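Local coordinates for cytoplasmic export protein 1 (Saccharomyces cerevisiae, PDB 3VWA) that binds tRNA as part of the nuclear tRNA export machinery and may pass aminoacylated tRNAs from export receptors to the translation machinery, at residues C293-S303 and L345-P353; L321-D330 and D354-Y364. One frame throughout, in Å; residues are numbered along the deposited sequence.

Interaction 1: C293-S303 and L345-P353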
loop_
_atom_site.group_PDB
_atom_site.type_symbol
_atom_site.label_atom_id
_atom_site.label_comp_id
_atom_site.label_asym_id
_atom_site.label_seq_id
_atom_site.Cartn_x
_atom_site.Cartn_y
_atom_site.Cartn_z
ATOM N N CYS A 293 -2.912 -8.232 -8.860
ATOM C CA CYS A 293 -3.606 -9.221 -8.042
ATOM C C CYS A 293 -4.541 -10.054 -8.912
ATOM O O CYS A 293 -4.497 -11.275 -8.851
ATOM C CB CYS A 293 -4.358 -8.558 -6.897
ATOM S SG CYS A 293 -3.267 -7.914 -5.587
ATOM N N GLU A 294 -5.327 -9.416 -9.769
ATOM C CA GLU A 294 -6.187 -10.160 -10.698
ATOM C C GLU A 294 -5.395 -11.130 -11.568
ATOM O O GLU A 294 -5.820 -12.275 -11.807
ATOM C CB GLU A 294 -6.991 -9.188 -11.595
ATOM C CG GLU A 294 -8.264 -8.684 -10.947
ATOM C CD GLU A 294 -9.109 -9.854 -10.472
ATOM O OE1 GLU A 294 -9.362 -10.783 -11.293
ATOM O OE2 GLU A 294 -9.463 -9.853 -9.270
ATOM N N ILE A 295 -4.244 -10.674 -12.080
ATOM C CA ILE A 295 -3.452 -11.551 -12.960
ATOM C C ILE A 295 -2.845 -12.685 -12.185
ATOM O O ILE A 295 -2.793 -13.800 -12.690
ATOM C CB ILE A 295 -2.422 -10.785 -13.791
ATOM C CG1 ILE A 295 -3.175 -10.056 -14.906
ATOM C CG2 ILE A 295 -1.392 -11.767 -14.421
ATOM C CD1 ILE A 295 -2.720 -8.622 -15.100
ATOM N N ILE A 296 -2.465 -12.419 -10.927
ATOM C CA ILE A 296 -1.947 -13.453 -10.044
ATOM C C ILE A 296 -2.960 -14.575 -9.743
ATOM O O ILE A 296 -2.604 -15.779 -9.757
ATOM C CB ILE A 296 -1.412 -12.901 -8.687
ATOM C CG1 ILE A 296 -0.079 -12.141 -8.894
ATOM C CG2 ILE A 296 -1.170 -14.057 -7.736
ATOM C CD1 ILE A 296 0.330 -11.260 -7.729
ATOM N N LYS A 297 -4.201 -14.195 -9.447
ATOM C CA LYS A 297 -5.258 -15.204 -9.190
ATOM C C LYS A 297 -5.429 -16.106 -10.407
ATOM O O LYS A 297 -5.494 -17.330 -10.266
ATOM C CB LYS A 297 -6.594 -14.531 -8.844
ATOM C CG LYS A 297 -6.569 -13.768 -7.532
ATOM C CD LYS A 297 -7.792 -12.868 -7.373
ATOM C CE LYS A 297 -7.692 -12.050 -6.082
ATOM N NZ LYS A 297 -8.285 -10.681 -6.224
ATOM N N LEU A 298 -5.463 -15.518 -11.600
ATOM C CA LEU A 298 -5.571 -16.332 -12.808
ATOM C C LEU A 298 -4.448 -17.351 -12.887
ATOM O O LEU A 298 -4.691 -18.536 -13.102
ATOM C CB LEU A 298 -5.650 -15.504 -14.097
ATOM C CG LEU A 298 -7.014 -15.094 -14.706
ATOM C CD1 LEU A 298 -8.084 -16.176 -14.498
ATOM C CD2 LEU A 298 -7.506 -13.709 -14.236
ATOM N N LEU A 299 -3.215 -16.901 -12.685
ATOM C CA LEU A 299 -2.069 -17.796 -12.764
ATOM C C LEU A 299 -2.121 -18.922 -11.719
ATOM O O LEU A 299 -1.606 -20.010 -11.946
ATOM C CB LEU A 299 -0.799 -17.000 -12.548
ATOM C CG LEU A 299 -0.499 -15.926 -13.561
ATOM C CD1 LEU A 299 0.745 -15.226 -13.052
ATOM C CD2 LEU A 299 -0.278 -16.563 -14.921
HETATM N N MSE A 300 -2.713 -18.626 -10.564
HETATM C CA MSE A 300 -2.766 -19.561 -9.445
HETATM C C MSE A 300 -3.802 -20.614 -9.732
HETATM O O MSE A 300 -3.636 -21.768 -9.357
HETATM C CB MSE A 300 -3.084 -18.783 -8.172
HETATM C CG MSE A 300 -1.772 -18.283 -7.585
HETATM SE SE MSE A 300 -2.124 -17.606 -5.752
HETATM C CE MSE A 300 -0.452 -16.584 -5.805
ATOM N N THR A 301 -4.892 -20.241 -10.388
ATOM C CA THR A 301 -5.798 -21.250 -10.933
ATOM C C THR A 301 -5.119 -22.133 -12.024
ATOM O O THR A 301 -5.273 -23.359 -12.026
ATOM C CB THR A 301 -7.094 -20.581 -11.405
ATOM O OG1 THR A 301 -7.722 -19.992 -10.269
ATOM C CG2 THR A 301 -8.053 -21.581 -12.068
ATOM N N GLN A 302 -4.344 -21.515 -12.915
ATOM C CA GLN A 302 -3.543 -22.232 -13.917
ATOM C C GLN A 302 -2.599 -23.240 -13.283
ATOM O O GLN A 302 -2.279 -24.259 -13.893
ATOM C CB GLN A 302 -2.643 -21.264 -14.671
ATOM C CG GLN A 302 -3.186 -20.529 -15.885
ATOM C CD GLN A 302 -2.102 -19.627 -16.478
ATOM O OE1 GLN A 302 -1.079 -19.361 -15.835
ATOM N NE2 GLN A 302 -2.309 -19.168 -17.702
ATOM N N SER A 303 -2.106 -22.906 -12.087
ATOM C CA SER A 303 -1.103 -23.694 -11.363
ATOM C C SER A 303 -1.634 -25.098 -11.055
ATOM O O SER A 303 -0.900 -26.083 -11.142
ATOM C CB SER A 303 -0.737 -22.972 -10.062
ATOM O OG SER A 303 0.661 -22.819 -9.892
ATOM N N LEU A 345 -6.478 -13.878 -1.765
ATOM C CA LEU A 345 -5.274 -14.041 -2.565
ATOM C C LEU A 345 -4.204 -14.750 -1.760
ATOM O O LEU A 345 -3.581 -15.695 -2.222
ATOM C CB LEU A 345 -4.768 -12.668 -3.030
ATOM C CG LEU A 345 -3.726 -12.694 -4.182
ATOM C CD1 LEU A 345 -3.910 -11.477 -5.069
ATOM C CD2 LEU A 345 -2.291 -12.729 -3.693
ATOM N N ILE A 346 -4.041 -14.306 -0.522
ATOM C CA ILE A 346 -2.981 -14.786 0.341
ATOM C C ILE A 346 -3.309 -16.212 0.750
ATOM O O ILE A 346 -2.452 -17.059 0.718
ATOM C CB ILE A 346 -2.793 -13.862 1.560
ATOM C CG1 ILE A 346 -2.174 -12.533 1.105
ATOM C CG2 ILE A 346 -2.000 -14.540 2.674
ATOM C CD1 ILE A 346 -0.755 -12.625 0.605
ATOM N N THR A 347 -4.573 -16.472 1.051
ATOM C CA THR A 347 -5.073 -17.867 1.278
ATOM C C THR A 347 -4.763 -18.865 0.170
ATOM O O THR A 347 -4.246 -19.966 0.415
ATOM C CB THR A 347 -6.584 -17.862 1.523
ATOM O OG1 THR A 347 -6.820 -17.125 2.713
ATOM C CG2 THR A 347 -7.131 -19.299 1.723
ATOM N N GLN A 348 -5.071 -18.463 -1.055
ATOM C CA GLN A 348 -4.861 -19.258 -2.251
ATOM C C GLN A 348 -3.380 -19.526 -2.431
ATOM O O GLN A 348 -2.919 -20.647 -2.765
ATOM C CB GLN A 348 -5.386 -18.402 -3.417
ATOM C CG GLN A 348 -6.412 -19.056 -4.330
ATOM C CD GLN A 348 -6.358 -18.487 -5.757
ATOM O OE1 GLN A 348 -6.083 -17.299 -5.974
ATOM N NE2 GLN A 348 -6.594 -19.352 -6.739
ATOM N N SER A 349 -2.588 -18.492 -2.175
ATOM C CA SER A 349 -1.168 -18.662 -2.319
ATOM C C SER A 349 -0.554 -19.601 -1.274
ATOM O O SER A 349 0.380 -20.299 -1.595
ATOM C CB SER A 349 -0.473 -17.315 -2.467
ATOM O OG SER A 349 -0.413 -16.624 -1.234
ATOM N N PHE A 350 -1.138 -19.681 -0.074
ATOM C CA PHE A 350 -0.736 -20.674 0.957
ATOM C C PHE A 350 -1.095 -22.118 0.604
ATOM O O PHE A 350 -0.360 -23.052 0.949
ATOM C CB PHE A 350 -1.265 -20.277 2.359
ATOM C CG PHE A 350 -0.276 -19.429 3.164
ATOM C CD1 PHE A 350 0.732 -20.041 3.920
ATOM C CD2 PHE A 350 -0.297 -18.032 3.100
ATOM C CE1 PHE A 350 1.690 -19.301 4.625
ATOM C CE2 PHE A 350 0.646 -17.282 3.823
ATOM C CZ PHE A 350 1.632 -17.908 4.601
ATOM N N LYS A 351 -2.195 -22.291 -0.122
ATOM C CA LYS A 351 -2.596 -23.596 -0.633
ATOM C C LYS A 351 -1.735 -24.015 -1.828
ATOM O O LYS A 351 -1.732 -25.180 -2.189
ATOM C CB LYS A 351 -4.050 -23.584 -1.124
ATOM C CG LYS A 351 -5.156 -23.313 -0.118
ATOM C CD LYS A 351 -6.488 -23.484 -0.841
ATOM C CE LYS A 351 -7.658 -23.673 0.107
ATOM N NZ LYS A 351 -8.169 -22.377 0.651
ATOM N N LEU A 352 -1.025 -23.089 -2.470
ATOM C CA LEU A 352 -0.156 -23.485 -3.608
ATOM C C LEU A 352 0.981 -24.426 -3.200
ATOM O O LEU A 352 1.666 -24.174 -2.232
ATOM C CB LEU A 352 0.455 -22.280 -4.287
ATOM C CG LEU A 352 -0.491 -21.503 -5.159
ATOM C CD1 LEU A 352 0.226 -20.219 -5.487
ATOM C CD2 LEU A 352 -0.825 -22.309 -6.415
ATOM N N PRO A 353 1.188 -25.523 -3.942
ATOM C CA PRO A 353 2.245 -26.358 -3.361
ATOM C C PRO A 353 3.658 -25.893 -3.735
ATOM O O PRO A 353 4.630 -26.563 -3.376
ATOM C CB PRO A 353 1.911 -27.783 -3.875
ATOM C CG PRO A 353 0.484 -27.698 -4.350
ATOM C CD PRO A 353 0.310 -26.280 -4.852
#
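M300, deposited as selenomethionine, carries the apolar core of this contact by reaching across from helix 283-303 to the end of helix 342-351. CG lies anti to the carbonyl carbon and the chain is extended beyond it (chi2 -168°), which sends the terminal methyl to the far helix. There CE presses on S349 CB at 3.4 Å, and CG meets L352 CD1 at 3.5 Å, both tight carbon pairs. The other branch of L352, CD2, stands 3.7 Å from S303 CB. At the opposite end of the contact L345 points CD1 at C293 CB, 3.5 Å away, and K297 crosses L345 at about a right angle, its CE near the same CD1.

The polar groups pass one another without a hydrogen bond between the segments. S349 OG is spent within its own helix, giving a 2.9 Å bond to I346 O. Q348 reaches across with its chain extended beyond CG; OE1 is 3.9 Å from K297 CG, the two side chains crossing at about a right angle, and NE2 stands 3.8 Å from M300 CB. Replacing Q348 by an alanine would remove the amide, and is likely to open a gap beside M300 CB and uncover the aliphatic part of K297.

Segments 293-303 and 345-351 run in the same general direction, 28° apart, their axes 10.6 Å from each other at closest approach, and helix 321-335 separates them in sequence. Such pairing of alternate helices is typical of the HEAT-type alpha-solenoid.

Interaction 2: L321-D330 and D354-Y364; sequences LVPFLAIVLD and DRQVRFLLLIY
Helices 321-330 and 355-364 run almost parallel, 15° apart with axes 9.6 Å from each other, and V322 faces V357 where the backbones come close (CA to CA 5.5 Å). Here V322 CG2 rests on the first turn of the second helix, 3.6 Å from V357 N. That turn is N-capped by D354, whose OD1 accepts a weak bond from the same V357 N. One turn on, L360 packs as a knob into a hole formed by V322, L325, A326 and L329; with CG anti to the backbone N (chi1 174°), its CD2 comes to 3.6 Å from V322 O and also faces A326 N. Nearly parallel packing of alternate helices, with the intervening one running roughly the other way, is characteristic of alpha-solenoids, consistent with the HEAT repeats that follow in the chain.

L329 meets L360 tip to tip, CD1 lying 3.7 Å from L360 CG, and also serves Y364. Its CB sits over the centre of the Y364 ring, 3.6 Å from the centroid and 5° off the normal, a CH-pi contact. Beyond the ring, Y364 OH lies near D330, and one water joins them, 2.8 Å from Y364 OH and donating to D330 OD2. The other carboxylate oxygen of D330 is held by Y269 and R273.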
loop_
_atom_site.group_PDB
_atom_site.type_symbol
_atom_site.label_atom_id
_atom_site.label_comp_id
_atom_site.label_asym_id
_atom_site.label_seq_id
_atom_site.Cartn_x
_atom_site.Cartn_y
_atom_site.Cartn_z
ATOM N N LEU A 321 4.671 -16.395 -10.792
ATOM C CA LEU A 321 3.988 -16.375 -9.481
ATOM C C LEU A 321 4.780 -15.693 -8.376
ATOM O O LEU A 321 4.292 -14.787 -7.747
ATOM C CB LEU A 321 3.630 -17.779 -9.045
ATOM C CG LEU A 321 2.556 -18.412 -9.929
ATOM C CD1 LEU A 321 2.602 -19.918 -9.669
ATOM C CD2 LEU A 321 1.210 -17.815 -9.599
ATOM N N VAL A 322 5.993 -16.156 -8.144
ATOM C CA VAL A 322 6.930 -15.554 -7.181
ATOM C C VAL A 322 7.244 -14.087 -7.494
ATOM O O VAL A 322 7.093 -13.242 -6.633
ATOM C CB VAL A 322 8.195 -16.457 -7.007
ATOM C CG1 VAL A 322 9.265 -15.826 -6.117
ATOM C CG2 VAL A 322 7.775 -17.781 -6.409
ATOM N N PRO A 323 7.651 -13.755 -8.739
ATOM C CA PRO A 323 7.997 -12.320 -8.922
ATOM C C PRO A 323 6.831 -11.355 -8.771
ATOM O O PRO A 323 6.990 -10.346 -8.109
ATOM C CB PRO A 323 8.604 -12.236 -10.330
ATOM C CG PRO A 323 8.758 -13.652 -10.794
ATOM C CD PRO A 323 7.933 -14.573 -9.922
ATOM N N PHE A 324 5.665 -11.668 -9.361
ATOM C CA PHE A 324 4.508 -10.806 -9.285
ATOM C C PHE A 324 4.023 -10.694 -7.836
ATOM O O PHE A 324 3.651 -9.621 -7.393
ATOM C CB PHE A 324 3.301 -11.325 -10.148
ATOM C CG PHE A 324 3.521 -11.279 -11.662
ATOM C CD1 PHE A 324 4.735 -10.868 -12.225
ATOM C CD2 PHE A 324 2.500 -11.716 -12.530
ATOM C CE1 PHE A 324 4.933 -10.815 -13.628
ATOM C CE2 PHE A 324 2.675 -11.688 -13.912
ATOM C CZ PHE A 324 3.900 -11.259 -14.470
ATOM N N LEU A 325 3.998 -11.799 -7.111
ATOM C CA LEU A 325 3.443 -11.771 -5.732
ATOM C C LEU A 325 4.411 -10.949 -4.883
ATOM O O LEU A 325 3.992 -10.264 -3.917
ATOM C CB LEU A 325 3.387 -13.178 -5.191
ATOM C CG LEU A 325 2.173 -13.857 -4.582
ATOM C CD1 LEU A 325 2.620 -15.119 -3.852
ATOM C CD2 LEU A 325 1.357 -12.980 -3.628
ATOM N N ALA A 326 5.706 -11.003 -5.214
ATOM C CA ALA A 326 6.731 -10.203 -4.478
ATOM C C ALA A 326 6.447 -8.707 -4.633
ATOM O O ALA A 326 6.483 -7.924 -3.651
ATOM C CB ALA A 326 8.174 -10.564 -4.922
ATOM N N ILE A 327 6.041 -8.315 -5.832
ATOM C CA ILE A 327 5.684 -6.936 -6.073
ATOM C C ILE A 327 4.479 -6.561 -5.261
ATOM O O ILE A 327 4.394 -5.459 -4.712
ATOM C CB ILE A 327 5.344 -6.746 -7.550
ATOM C CG1 ILE A 327 6.396 -7.422 -8.443
ATOM C CG2 ILE A 327 5.100 -5.317 -7.932
ATOM C CD1 ILE A 327 7.699 -6.693 -8.560
ATOM N N VAL A 328 3.485 -7.443 -5.227
ATOM C CA VAL A 328 2.244 -7.069 -4.610
ATOM C C VAL A 328 2.511 -6.931 -3.085
ATOM O O VAL A 328 2.058 -5.969 -2.458
ATOM C CB VAL A 328 1.141 -8.093 -4.938
ATOM C CG1 VAL A 328 0.107 -8.152 -3.842
ATOM C CG2 VAL A 328 0.460 -7.747 -6.247
ATOM N N LEU A 329 3.230 -7.895 -2.521
ATOM C CA LEU A 329 3.481 -7.935 -1.059
ATOM C C LEU A 329 4.316 -6.758 -0.640
ATOM O O LEU A 329 4.038 -6.165 0.399
ATOM C CB LEU A 329 4.222 -9.203 -0.606
ATOM C CG LEU A 329 3.484 -10.520 -0.699
ATOM C CD1 LEU A 329 4.478 -11.688 -0.582
ATOM C CD2 LEU A 329 2.391 -10.510 0.360
ATOM N N ASP A 330 5.330 -6.451 -1.444
ATOM C CA ASP A 330 6.125 -5.222 -1.278
ATOM C C ASP A 330 5.288 -3.963 -1.363
ATOM O O ASP A 330 5.269 -3.165 -0.447
ATOM C CB ASP A 330 7.279 -5.117 -2.306
ATOM C CG ASP A 330 8.135 -3.830 -2.117
ATOM O OD1 ASP A 330 8.757 -3.368 -3.099
ATOM O OD2 ASP A 330 8.228 -3.284 -0.988
ATOM N N ASP A 354 3.780 -24.744 -4.406
ATOM C CA ASP A 354 5.108 -24.228 -4.759
ATOM C C ASP A 354 5.973 -23.744 -3.569
ATOM O O ASP A 354 5.580 -22.870 -2.830
ATOM C CB ASP A 354 5.030 -23.120 -5.798
ATOM C CG ASP A 354 6.310 -22.997 -6.564
ATOM O OD1 ASP A 354 7.018 -21.984 -6.447
ATOM O OD2 ASP A 354 6.646 -23.970 -7.252
ATOM N N ARG A 355 7.161 -24.303 -3.459
ATOM C CA ARG A 355 8.117 -24.052 -2.380
ATOM C C ARG A 355 8.635 -22.619 -2.385
ATOM O O ARG A 355 8.776 -21.996 -1.353
ATOM C CB ARG A 355 9.306 -24.968 -2.635
ATOM C CG ARG A 355 10.149 -25.346 -1.447
ATOM C CD ARG A 355 9.649 -26.698 -1.023
ATOM N NE ARG A 355 10.381 -27.788 -1.629
ATOM C CZ ARG A 355 9.955 -29.049 -1.689
ATOM N NH1 ARG A 355 10.715 -29.968 -2.284
ATOM N NH2 ARG A 355 8.777 -29.404 -1.174
ATOM N N GLN A 356 8.940 -22.105 -3.567
ATOM C CA GLN A 356 9.460 -20.762 -3.698
ATOM C C GLN A 356 8.413 -19.679 -3.351
ATOM O O GLN A 356 8.749 -18.574 -2.906
ATOM C CB GLN A 356 10.013 -20.612 -5.132
ATOM C CG GLN A 356 11.268 -21.473 -5.373
ATOM C CD GLN A 356 12.284 -21.445 -4.210
ATOM O OE1 GLN A 356 12.695 -20.373 -3.722
ATOM N NE2 GLN A 356 12.714 -22.639 -3.777
ATOM N N VAL A 357 7.146 -19.996 -3.597
ATOM C CA VAL A 357 6.061 -19.180 -3.149
ATOM C C VAL A 357 6.038 -19.113 -1.611
ATOM O O VAL A 357 5.979 -18.038 -1.025
ATOM C CB VAL A 357 4.686 -19.705 -3.657
ATOM C CG1 VAL A 357 3.548 -19.003 -2.948
ATOM C CG2 VAL A 357 4.537 -19.480 -5.172
ATOM N N ARG A 358 6.014 -20.283 -0.997
ATOM C CA ARG A 358 5.940 -20.423 0.437
ATOM C C ARG A 358 7.146 -19.724 1.130
ATOM O O ARG A 358 6.945 -19.023 2.109
ATOM C CB ARG A 358 5.863 -21.903 0.825
ATOM C CG ARG A 358 5.883 -22.117 2.336
ATOM C CD ARG A 358 4.647 -21.533 3.015
ATOM N NE ARG A 358 3.420 -22.253 2.637
ATOM C CZ ARG A 358 3.002 -23.419 3.157
ATOM N NH1 ARG A 358 1.826 -23.954 2.762
ATOM N NH2 ARG A 358 3.732 -24.036 4.096
ATOM N N PHE A 359 8.369 -19.867 0.616
ATOM C CA PHE A 359 9.482 -19.058 1.188
ATOM C C PHE A 359 9.123 -17.540 1.138
ATOM O O PHE A 359 9.389 -16.754 2.068
ATOM C CB PHE A 359 10.767 -19.275 0.383
ATOM C CG PHE A 359 11.518 -20.564 0.703
ATOM C CD1 PHE A 359 12.065 -20.794 1.979
ATOM C CD2 PHE A 359 11.739 -21.527 -0.303
ATOM C CE1 PHE A 359 12.795 -21.966 2.238
ATOM C CE2 PHE A 359 12.435 -22.705 -0.030
ATOM C CZ PHE A 359 12.975 -22.914 1.237
ATOM N N LEU A 360 8.524 -17.114 0.019
ATOM C CA LEU A 360 8.220 -15.694 -0.099
ATOM C C LEU A 360 7.191 -15.268 0.981
ATOM O O LEU A 360 7.348 -14.178 1.589
ATOM C CB LEU A 360 7.730 -15.345 -1.501
ATOM C CG LEU A 360 7.243 -13.926 -1.694
ATOM C CD1 LEU A 360 8.250 -12.770 -1.406
ATOM C CD2 LEU A 360 6.690 -13.868 -3.101
ATOM N N LEU A 361 6.170 -16.121 1.191
ATOM C CA LEU A 361 5.093 -15.838 2.117
ATOM C C LEU A 361 5.603 -15.861 3.562
ATOM O O LEU A 361 5.162 -15.086 4.412
ATOM C CB LEU A 361 4.009 -16.932 2.008
ATOM C CG LEU A 361 3.151 -16.988 0.747
ATOM C CD1 LEU A 361 2.343 -18.285 0.690
ATOM C CD2 LEU A 361 2.249 -15.760 0.701
ATOM N N LEU A 362 6.527 -16.777 3.842
ATOM C CA LEU A 362 7.069 -16.841 5.173
ATOM C C LEU A 362 7.752 -15.526 5.517
ATOM O O LEU A 362 7.552 -15.040 6.613
ATOM C CB LEU A 362 8.004 -18.057 5.360
ATOM C CG LEU A 362 7.406 -19.443 5.319
ATOM C CD1 LEU A 362 8.533 -20.462 5.383
ATOM C CD2 LEU A 362 6.396 -19.770 6.410
ATOM N N ILE A 363 8.524 -14.972 4.576
ATOM C CA ILE A 363 9.124 -13.626 4.700
ATOM C C ILE A 363 8.150 -12.502 5.006
ATOM O O ILE A 363 8.509 -11.615 5.761
ATOM C CB ILE A 363 9.979 -13.231 3.460
ATOM C CG1 ILE A 363 11.251 -14.064 3.435
ATOM C CG2 ILE A 363 10.377 -11.770 3.469
ATOM C CD1 ILE A 363 11.745 -14.432 2.051
ATOM N N TYR A 364 6.938 -12.528 4.427
ATOM C CA TYR A 364 5.996 -11.444 4.636
ATOM C C TYR A 364 4.905 -11.735 5.706
ATOM O O TYR A 364 4.078 -10.880 5.911
ATOM C CB TYR A 364 5.332 -11.016 3.317
ATOM C CG TYR A 364 6.185 -10.059 2.472
ATOM C CD1 TYR A 364 6.076 -8.665 2.596
ATOM C CD2 TYR A 364 7.087 -10.568 1.554
ATOM C CE1 TYR A 364 6.885 -7.796 1.842
ATOM C CE2 TYR A 364 7.865 -9.735 0.758
ATOM C CZ TYR A 364 7.775 -8.358 0.905
ATOM O OH TYR A 364 8.618 -7.608 0.112
HETATM O O HOH W 1 8.953 -5.083 1.342
#

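Interactions 1 and 2 interleave along the chain, their segments alternating, so that four helices stack in order, each contact joining every second one. Their centres lie 11 Å apart. L321 of interaction 2 reaches back to interaction 1, its CD1 3.5 Å from S303 OG, and it also touches M300. From helix 355-368, L361 CD2 packs 3.4 Å from S349 OG, while R358 NH1 probably hydrogen-bonds F350 O at 3.0 Å. L352 and P353 lead straight into D354, the cap of that helix. All four helices lie in the all-helical part that follows the kinase-like domain; F350 also touches I381, where the first of the protein's two HEAT repeats begins.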